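Local atomic coordinates of guanine deaminase (Escherichia coli, PDB entry 6OHB), a protein that catalyses the zinc-dependent hydrolytic deamination of guanine to xanthine and ammonia, a step of purine degradation. Residues 73-78 and 389-394. Sequence-based numbering, arbitrary orientation.
Sequences LIVPGF and VVMEPT
V389 and V75 exchange both of their backbone hydrogen bonds, a worked example of antiparallel pairing between distant parts of a chain: V389 N to V75 O and V75 N to V389 O are each 2.9 Å long and nearly straight (171°). With CG2 anti to its carbonyl carbon, V389 sets that methyl 3.8 Å from G77 CA, just past the end of the pairing, where strand 73-84 is interrupted. V390 and I74 form the next, non-hydrogen-bonded pair on the opposite face, their side chains lying alongside each other with V390 CG2 4.2 Å from I74 CG1. M391 closes the ladder against L73, its N giving a 2.8 Å bond to L73 O and its O accepting from L73 N. The M391 side chain, bent at chi2 (-92°) and chi3 (-57°), passes across V75 and brings SD 4.0 Å from F78 CZ, an oblique Met-aromatic contact. Replacing M391 by an alanine removes the sulfur and is likely to open a gap between V75 CG2 and the F78 ring, leaving the ring freer to shift. Beyond the strand, P393 CD approaches L73 N at 4.3 Å. Strand 14-18 flanks 73-78 and 425-430 flanks 389-391, so the ladder joins N- and C-terminal strands of the small beta domain that accompanies the barrel in many amidohydrolases, away from the zinc site. Paired buried amides between apolar faces imply a joint built without side-chain charge.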
loop_
_atom_site.group_PDB
_atom_site.type_symbol
_atom_site.label_atom_id
_atom_site.label_comp_id
_atom_site.label_asym_id
_atom_site.label_seq_id
_atom_site.Cartn_x
_atom_site.Cartn_y
_atom_site.Cartn_z
ATOM N N LEU A 73 6.838 1.533 -21.185
ATOM C CA LEU A 73 6.914 2.971 -20.977
ATOM C C LEU A 73 8.245 3.320 -20.326
ATOM O O LEU A 73 8.592 2.768 -19.284
ATOM C CB LEU A 73 5.740 3.451 -20.122
ATOM C CG LEU A 73 5.225 4.863 -20.395
ATOM C CD1 LEU A 73 4.267 4.864 -21.587
ATOM C CD2 LEU A 73 4.536 5.393 -19.147
ATOM N N ILE A 74 8.975 4.261 -20.913
ATOM C CA ILE A 74 10.319 4.609 -20.474
ATOM C C ILE A 74 10.251 5.959 -19.778
ATOM O O ILE A 74 9.774 6.951 -20.355
ATOM C CB ILE A 74 11.312 4.630 -21.646
ATOM C CG1 ILE A 74 11.251 3.307 -22.407
ATOM C CG2 ILE A 74 12.725 4.904 -21.150
ATOM C CD1 ILE A 74 12.229 3.235 -23.581
ATOM N N VAL A 75 10.727 5.985 -18.537
ATOM C CA VAL A 75 10.667 7.170 -17.685
ATOM C C VAL A 75 12.066 7.449 -17.160
ATOM O O VAL A 75 12.928 6.556 -17.141
ATOM C CB VAL A 75 9.667 6.976 -16.519
ATOM C CG1 VAL A 75 8.301 6.636 -17.060
ATOM C CG2 VAL A 75 10.150 5.875 -15.580
ATOM N N PRO A 76 12.340 8.683 -16.746
ATOM C CA PRO A 76 13.620 8.951 -16.085
ATOM C C PRO A 76 13.698 8.198 -14.765
ATOM O O PRO A 76 12.679 7.899 -14.139
ATOM C CB PRO A 76 13.603 10.469 -15.868
ATOM C CG PRO A 76 12.558 10.987 -16.803
ATOM C CD PRO A 76 11.536 9.905 -16.912
ATOM N N GLY A 77 14.924 7.879 -14.355
ATOM C CA GLY A 77 15.114 7.141 -13.117
ATOM C C GLY A 77 14.511 7.876 -11.932
ATOM O O GLY A 77 14.537 9.108 -11.858
ATOM N N PHE A 78 13.920 7.112 -11.016
ATOM C CA PHE A 78 13.310 7.713 -9.839
ATOM C C PHE A 78 14.364 8.226 -8.862
ATOM O O PHE A 78 15.468 7.675 -8.745
ATOM C CB PHE A 78 12.383 6.713 -9.144
ATOM C CG PHE A 78 11.275 6.214 -10.026
ATOM C CD1 PHE A 78 10.521 7.102 -10.779
ATOM C CD2 PHE A 78 11.001 4.860 -10.121
ATOM C CE1 PHE A 78 9.508 6.652 -11.601
ATOM C CE2 PHE A 78 9.986 4.402 -10.944
ATOM C CZ PHE A 78 9.239 5.302 -11.685
ATOM N N VAL A 389 14.413 4.155 -16.610
ATOM C CA VAL A 389 13.736 2.916 -16.253
ATOM C C VAL A 389 12.734 2.572 -17.348
ATOM O O VAL A 389 11.917 3.415 -17.743
ATOM C CB VAL A 389 13.020 3.021 -14.892
ATOM C CG1 VAL A 389 12.441 1.666 -14.488
ATOM C CG2 VAL A 389 13.969 3.550 -13.829
ATOM N N VAL A 390 12.803 1.342 -17.838
ATOM C CA VAL A 390 11.768 0.784 -18.698
ATOM C C VAL A 390 10.754 0.091 -17.794
ATOM O O VAL A 390 11.102 -0.862 -17.081
ATOM C CB VAL A 390 12.362 -0.194 -19.720
ATOM C CG1 VAL A 390 11.298 -0.646 -20.699
ATOM C CG2 VAL A 390 13.545 0.452 -20.443
ATOM N N MET A 391 9.500 0.551 -17.865
ATOM C CA MET A 391 8.386 0.155 -17.022
ATOM C C MET A 391 7.393 -0.672 -17.821
ATOM O O MET A 391 7.149 -0.402 -19.004
ATOM C CB MET A 391 7.620 1.372 -16.486
ATOM C CG MET A 391 8.445 2.457 -15.847
ATOM S SD MET A 391 8.585 2.213 -14.080
ATOM C CE MET A 391 6.854 2.194 -13.621
ATOM N N GLU A 392 6.806 -1.665 -17.158
ATOM C CA GLU A 392 5.752 -2.482 -17.745
ATOM C C GLU A 392 4.468 -2.112 -17.020
ATOM O O GLU A 392 4.169 -2.663 -15.956
ATOM C CB GLU A 392 6.063 -3.973 -17.595
ATOM C CG GLU A 392 5.236 -4.877 -18.505
ATOM C CD GLU A 392 5.547 -6.344 -18.297
ATOM O OE1 GLU A 392 6.564 -6.643 -17.634
ATOM O OE2 GLU A 392 4.771 -7.195 -18.788
ATOM N N PRO A 393 3.676 -1.175 -17.542
ATOM C CA PRO A 393 2.459 -0.760 -16.828
ATOM C C PRO A 393 1.353 -1.802 -16.846
ATOM O O PRO A 393 0.363 -1.635 -16.126
ATOM C CB PRO A 393 2.035 0.510 -17.574
ATOM C CG PRO A 393 2.585 0.336 -18.942
ATOM C CD PRO A 393 3.865 -0.430 -18.800
ATOM N N THR A 394 1.480 -2.845 -17.660
ATOM C CA THR A 394 0.509 -3.927 -17.775
ATOM C C THR A 394 1.043 -5.212 -17.146
ATOM O O THR A 394 0.745 -6.317 -17.606
ATOM C CB THR A 394 0.132 -4.158 -19.237
ATOM O OG1 THR A 394 1.318 -4.377 -20.008
ATOM C CG2 THR A 394 -0.619 -2.949 -19.801
#